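Local coordinates for protein putative hexose oxidase (Nonomuraea sp. ATCC 39727, PDB 5AWV) that probably oxidises a sugar on a glycopeptide antibiotic, using a covalently held FAD, and binds teicoplanin in this crystal form, at residues A[176-181]-A[241-246]; A[121-126]-A[142-147]. One frame throughout, in Å; residues are numbered along the deposited sequence.

Contact 1. Residues A[176-181]-A[241-246]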
loop_
_atom_site.group_PDB
_atom_site.type_symbol
_atom_site.label_atom_id
_atom_site.label_comp_id
_atom_site.label_asym_id
_atom_site.label_seq_id
_atom_site.Cartn_x
_atom_site.Cartn_y
_atom_site.Cartn_z
ATOM N N VAL A 176 -2.607 -3.829 9.789
ATOM C CA VAL A 176 -2.016 -3.320 11.040
ATOM C C VAL A 176 -2.450 -4.069 12.257
ATOM O O VAL A 176 -1.783 -3.948 13.264
ATOM C CB VAL A 176 -2.131 -1.811 11.273
ATOM C CG1 VAL A 176 -1.434 -1.100 10.157
ATOM C CG2 VAL A 176 -3.573 -1.311 11.438
ATOM N N ASP A 177 -3.529 -4.827 12.186
ATOM C CA ASP A 177 -4.001 -5.593 13.313
ATOM C C ASP A 177 -3.112 -6.847 13.510
ATOM O O ASP A 177 -3.223 -7.557 14.542
ATOM C CB ASP A 177 -5.519 -5.920 13.108
ATOM C CG ASP A 177 -6.388 -4.619 13.049
ATOM O OD1 ASP A 177 -5.960 -3.631 13.758
ATOM O OD2 ASP A 177 -7.429 -4.587 12.301
ATOM N N TYR A 178 -2.212 -7.088 12.551
ATOM C CA TYR A 178 -1.174 -8.127 12.625
ATOM C C TYR A 178 0.249 -7.560 12.815
ATOM O O TYR A 178 1.204 -8.329 12.782
ATOM C CB TYR A 178 -1.239 -9.075 11.417
ATOM C CG TYR A 178 -2.623 -9.671 11.333
ATOM C CD1 TYR A 178 -2.964 -10.807 12.065
ATOM C CD2 TYR A 178 -3.632 -8.989 10.704
ATOM C CE1 TYR A 178 -4.248 -11.273 12.063
ATOM C CE2 TYR A 178 -4.944 -9.466 10.699
ATOM C CZ TYR A 178 -5.269 -10.571 11.420
ATOM O OH TYR A 178 -6.562 -11.107 11.474
ATOM N N LEU A 179 0.404 -6.261 12.993
ATOM C CA LEU A 179 1.739 -5.654 13.108
ATOM C C LEU A 179 2.276 -5.856 14.517
ATOM O O LEU A 179 1.810 -5.242 15.490
ATOM C CB LEU A 179 1.757 -4.222 12.706
ATOM C CG LEU A 179 3.165 -3.567 12.802
ATOM C CD1 LEU A 179 4.210 -4.121 11.853
ATOM C CD2 LEU A 179 3.055 -2.100 12.634
ATOM N N TYR A 180 3.256 -6.733 14.632
ATOM C CA TYR A 180 3.803 -7.088 15.977
ATOM C C TYR A 180 4.930 -6.146 16.303
ATOM O O TYR A 180 5.047 -5.684 17.449
ATOM C CB TYR A 180 4.247 -8.582 16.018
ATOM C CG TYR A 180 4.986 -8.921 17.262
ATOM C CD1 TYR A 180 4.301 -9.006 18.466
ATOM C CD2 TYR A 180 6.402 -9.100 17.259
ATOM C CE1 TYR A 180 4.998 -9.277 19.678
ATOM C CE2 TYR A 180 7.076 -9.401 18.444
ATOM C CZ TYR A 180 6.355 -9.465 19.647
ATOM O OH TYR A 180 6.935 -9.751 20.840
ATOM N N ALA A 181 5.756 -5.841 15.311
ATOM C CA ALA A 181 6.923 -4.989 15.535
ATOM C C ALA A 181 7.447 -4.352 14.321
ATOM O O ALA A 181 7.282 -4.864 13.206
ATOM C CB ALA A 181 8.077 -5.787 16.170
ATOM N N ARG A 241 0.120 -21.099 12.204
ATOM C CA ARG A 241 -0.958 -20.461 12.997
ATOM C C ARG A 241 -0.713 -18.960 13.272
ATOM O O ARG A 241 -1.533 -18.281 13.873
ATOM C CB ARG A 241 -1.173 -21.264 14.330
ATOM C CG ARG A 241 -1.956 -22.548 14.071
ATOM C CD ARG A 241 -1.931 -23.607 15.162
ATOM N NE ARG A 241 -2.306 -23.219 16.531
ATOM C CZ ARG A 241 -3.488 -22.730 16.939
ATOM N NH1 ARG A 241 -4.467 -22.467 16.081
ATOM N NH2 ARG A 241 -3.666 -22.443 18.233
ATOM N N LEU A 242 0.423 -18.425 12.834
ATOM C CA LEU A 242 0.820 -17.102 13.282
ATOM C C LEU A 242 0.259 -16.003 12.397
ATOM O O LEU A 242 0.341 -14.854 12.787
ATOM C CB LEU A 242 2.345 -16.935 13.366
ATOM C CG LEU A 242 2.932 -17.697 14.555
ATOM C CD1 LEU A 242 4.429 -17.708 14.380
ATOM C CD2 LEU A 242 2.476 -17.040 15.851
ATOM N N LEU A 243 -0.350 -16.349 11.254
ATOM C CA LEU A 243 -1.107 -15.363 10.416
ATOM C C LEU A 243 -2.383 -16.005 9.920
ATOM O O LEU A 243 -2.494 -17.229 9.983
ATOM C CB LEU A 243 -0.278 -14.882 9.219
ATOM C CG LEU A 243 0.748 -13.838 9.625
ATOM C CD1 LEU A 243 1.690 -13.579 8.485
ATOM C CD2 LEU A 243 0.196 -12.530 10.195
ATOM N N PRO A 244 -3.341 -15.204 9.442
ATOM C CA PRO A 244 -4.628 -15.757 8.928
ATOM C C PRO A 244 -4.443 -16.772 7.799
ATOM O O PRO A 244 -3.523 -16.657 7.002
ATOM C CB PRO A 244 -5.320 -14.540 8.366
ATOM C CG PRO A 244 -4.794 -13.417 9.205
ATOM C CD PRO A 244 -3.365 -13.720 9.468
ATOM N N LYS A 245 -5.249 -17.817 7.832
ATOM C CA LYS A 245 -5.214 -18.817 6.828
ATOM C C LYS A 245 -6.121 -18.366 5.692
ATOM O O LYS A 245 -7.270 -18.091 5.962
ATOM C CB LYS A 245 -5.731 -20.127 7.413
ATOM C CG LYS A 245 -5.704 -21.305 6.401
ATOM C CD LYS A 245 -6.155 -22.657 7.006
ATOM C CE LYS A 245 -5.603 -22.924 8.432
ATOM N NZ LYS A 245 -4.590 -24.028 8.636
ATOM N N PRO A 246 -5.600 -18.225 4.445
ATOM C CA PRO A 246 -6.564 -17.802 3.396
ATOM C C PRO A 246 -7.623 -18.895 3.100
ATOM O O PRO A 246 -7.447 -20.076 3.435
ATOM C CB PRO A 246 -5.661 -17.571 2.154
ATOM C CG PRO A 246 -4.610 -18.611 2.325
ATOM C CD PRO A 246 -4.329 -18.652 3.838
#

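Contact 2. Residues A[121-126]-A[142-147]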
loop_
_atom_site.group_PDB
_atom_site.type_symbol
_atom_site.label_atom_id
_atom_site.label_comp_id
_atom_site.label_asym_id
_atom_site.label_seq_id
_atom_site.Cartn_x
_atom_site.Cartn_y
_atom_site.Cartn_z
ATOM N N ASN A 121 9.129 -14.789 17.042
ATOM C CA ASN A 121 7.978 -15.690 16.855
ATOM C C ASN A 121 6.928 -14.926 15.986
ATOM O O ASN A 121 5.740 -14.843 16.312
ATOM C CB ASN A 121 7.390 -16.198 18.199
ATOM C CG ASN A 121 6.394 -17.282 18.027
ATOM O OD1 ASN A 121 5.412 -17.419 18.807
ATOM N ND2 ASN A 121 6.638 -18.122 17.095
ATOM N N ALA A 122 7.411 -14.468 14.841
ATOM C CA ALA A 122 6.593 -13.683 13.885
ATOM C C ALA A 122 7.242 -13.790 12.530
ATOM O O ALA A 122 8.394 -14.131 12.423
ATOM C CB ALA A 122 6.561 -12.213 14.307
ATOM N N PHE A 123 6.482 -13.422 11.508
ATOM C CA PHE A 123 6.997 -13.270 10.152
ATOM C C PHE A 123 7.638 -11.959 9.897
ATOM O O PHE A 123 7.045 -10.918 10.079
ATOM C CB PHE A 123 5.867 -13.488 9.162
ATOM C CG PHE A 123 5.409 -14.874 9.106
ATOM C CD1 PHE A 123 6.064 -15.793 8.329
ATOM C CD2 PHE A 123 4.351 -15.284 9.848
ATOM C CE1 PHE A 123 5.620 -17.078 8.256
ATOM C CE2 PHE A 123 3.942 -16.546 9.791
ATOM C CZ PHE A 123 4.542 -17.463 8.993
ATOM N N LEU A 124 8.883 -11.990 9.512
ATOM C CA LEU A 124 9.668 -10.847 9.104
ATOM C C LEU A 124 9.336 -10.613 7.609
ATOM O O LEU A 124 9.466 -11.570 6.744
ATOM C CB LEU A 124 11.158 -11.203 9.235
ATOM C CG LEU A 124 12.204 -10.103 9.120
ATOM C CD1 LEU A 124 13.654 -10.533 9.319
ATOM C CD2 LEU A 124 12.233 -9.456 7.809
ATOM N N ILE A 125 8.907 -9.395 7.289
ATOM C CA ILE A 125 8.643 -8.956 5.886
ATOM C C ILE A 125 9.327 -7.648 5.717
ATOM O O ILE A 125 9.049 -6.631 6.419
ATOM C CB ILE A 125 7.154 -8.822 5.614
ATOM C CG1 ILE A 125 6.449 -10.147 5.970
ATOM C CG2 ILE A 125 6.870 -8.548 4.154
ATOM C CD1 ILE A 125 4.974 -10.136 5.749
ATOM N N GLU A 126 10.260 -7.631 4.780
ATOM C CA GLU A 126 11.005 -6.434 4.450
ATOM C C GLU A 126 10.253 -5.525 3.482
ATOM O O GLU A 126 9.415 -6.026 2.746
ATOM C CB GLU A 126 12.424 -6.793 3.931
ATOM C CG GLU A 126 13.330 -7.131 5.079
ATOM C CD GLU A 126 14.756 -7.447 4.691
ATOM O OE1 GLU A 126 15.018 -7.764 3.531
ATOM O OE2 GLU A 126 15.616 -7.397 5.599
ATOM N N TRP A 142 3.733 -21.457 4.245
ATOM C CA TRP A 142 3.028 -21.710 5.525
ATOM C C TRP A 142 1.478 -21.735 5.422
ATOM O O TRP A 142 0.814 -21.916 6.420
ATOM C CB TRP A 142 3.438 -20.645 6.555
ATOM C CG TRP A 142 4.910 -20.583 6.792
ATOM C CD1 TRP A 142 5.623 -21.338 7.679
ATOM C CD2 TRP A 142 5.867 -19.781 6.099
ATOM N NE1 TRP A 142 6.937 -21.051 7.565
ATOM C CE2 TRP A 142 7.114 -20.078 6.632
ATOM C CE3 TRP A 142 5.779 -18.803 5.105
ATOM C CZ2 TRP A 142 8.252 -19.470 6.193
ATOM C CZ3 TRP A 142 6.867 -18.202 4.685
ATOM C CH2 TRP A 142 8.122 -18.536 5.208
ATOM N N ASN A 143 0.924 -21.609 4.217
ATOM C CA ASN A 143 -0.515 -21.479 4.024
ATOM C C ASN A 143 -1.131 -20.379 4.896
ATOM O O ASN A 143 -2.121 -20.622 5.618
ATOM C CB ASN A 143 -1.144 -22.831 4.338
ATOM C CG ASN A 143 -2.556 -22.909 3.990
ATOM O OD1 ASN A 143 -3.093 -22.162 3.147
ATOM N ND2 ASN A 143 -3.233 -23.837 4.662
ATOM N N VAL A 144 -0.490 -19.214 4.872
ATOM C CA VAL A 144 -0.974 -18.019 5.584
ATOM C C VAL A 144 -1.066 -16.871 4.590
ATOM O O VAL A 144 -0.682 -17.009 3.430
ATOM C CB VAL A 144 -0.195 -17.664 6.832
ATOM C CG1 VAL A 144 -0.241 -18.815 7.859
ATOM C CG2 VAL A 144 1.275 -17.252 6.549
ATOM N N THR A 145 -1.605 -15.756 5.048
ATOM C CA THR A 145 -1.661 -14.537 4.310
ATOM C C THR A 145 -1.751 -13.338 5.237
ATOM O O THR A 145 -1.850 -13.476 6.461
ATOM C CB THR A 145 -2.868 -14.592 3.344
ATOM O OG1 THR A 145 -2.684 -13.658 2.277
ATOM C CG2 THR A 145 -4.252 -14.403 4.090
ATOM N N ILE A 146 -1.718 -12.133 4.655
ATOM C CA ILE A 146 -2.162 -10.966 5.402
ATOM C C ILE A 146 -3.294 -10.269 4.649
ATOM O O ILE A 146 -3.300 -10.320 3.414
ATOM C CB ILE A 146 -1.011 -9.981 5.717
ATOM C CG1 ILE A 146 -0.407 -9.380 4.401
ATOM C CG2 ILE A 146 0.042 -10.625 6.620
ATOM C CD1 ILE A 146 0.681 -8.328 4.612
ATOM N N PRO A 147 -4.190 -9.546 5.357
ATOM C CA PRO A 147 -5.356 -8.976 4.712
ATOM C C PRO A 147 -5.086 -7.603 4.114
ATOM O O PRO A 147 -5.603 -6.572 4.571
ATOM C CB PRO A 147 -6.353 -8.922 5.846
ATOM C CG PRO A 147 -5.504 -8.653 7.039
ATOM C CD PRO A 147 -4.333 -9.499 6.829
#

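Contact 1. Residues A[176-181]-A[241-246]
Tyr178 reaches from the 3-10 turn that leads into strand 179-187 across to Leu243 and Pro244, in the loop between strands 223-229 and 249-257. Tyr178 supplies about half of the buried surface. The pyrrolidine of Pro244 lies over one face: CD stands 4.1 Å from the ring centroid of Tyr178, 28° off the normal, a CH-pi contact. Farther out along the ring, Pro244 CG comes to 3.6 Å from Tyr178 CE1 and equally near CZ, so the proline covers the outer part of the phenol. Leu243 takes the inner part, with its CD2 methyl 3.9 Å from Tyr178 CB and oblique to the ring. The tyrosine's CB points toward the loop, and with CG anti to the carbonyl carbon (chi1 -56°) the ring lies alongside Leu243 and Pro244 and turns a face to the proline. At the far end, the hydroxyl of this buried residue is hydrogen-bonded to the carbonyl oxygen of Phe172, in helix 169-172. The FAD is about 13 Å from the tyrosine side chain. No hydrogen bond joins the two segments; they meet through apolar contact and the CH-pi interaction alone, while the polar end of Tyr178 is satisfied by a third part of the chain.

Contact 2. Residues A[121-126]-A[142-147]
An edge-to-face aromatic pair in the buried layer between the five-stranded antiparallel sheet and helix 131-142 brings Phe123 of strand 122-125 against Trp142, where the chain leaves the helix. The planes of the Phe123 ring and the six-membered ring of Trp142 stand at 73°, with centroids 4.9 Å apart, and it is the phenylalanine that offers its edge. Its CE1 corner points down on the indole near the bond shared by the two rings, 3.5 Å from Trp142 CD2 and 3.6 Å from CE3. The neighbouring corner, Phe123 CZ, lies nearer the five-membered ring, 3.8 Å from Trp142 CG. In Trp142, CG is anti to the carbonyl carbon (chi1 -57°) and chi2 is -86°, which turns the indole broadside to the incoming edge.

Strand 122-125, helix 131-142 and the chain 142-147 follow one another within the family's FAD-binding domain, the helix packing on the strand through Leu138 and Val134. Asn143, with positive phi, ends the helical course, and the chain then continues in extended form. Val144 is the next residue to reach the phenylalanine: its CG2 methyl sits 4.1 Å from Phe123 CZ, approaching the ring obliquely. Ile125 and Ile146 also point their CB atoms toward the opposite segment, with nearest approaches slightly longer than that of Val144. Leu138 of helix 131-142 packs on both Phe123 and Val144, while Trp142 also touches Pro239 and Ala30 of a neighbouring subunit.

Overall arrangement
From the N terminus, contact 2 comes first, joining strand 122-125 to the chain leaving helix 131-142 and so closing a short loop made mostly of that helix. Contact 1 opens later, at 176-181, and closes a longer loop that includes strands 193-199 and 223-229. The two loops are therefore in series, neither nested nor crossed, yet their centres lie about 6 Å apart. Segment 241-246 runs beside 142-147, where Pro244 O probably accepts a hydrogen bond from Thr145 N (2.9 Å), and Leu243 CD1 packs on Phe123 CD2. Together they tie the loop before strand 249-257 and the chain leaving helix 131-142 to the same five-stranded sheet.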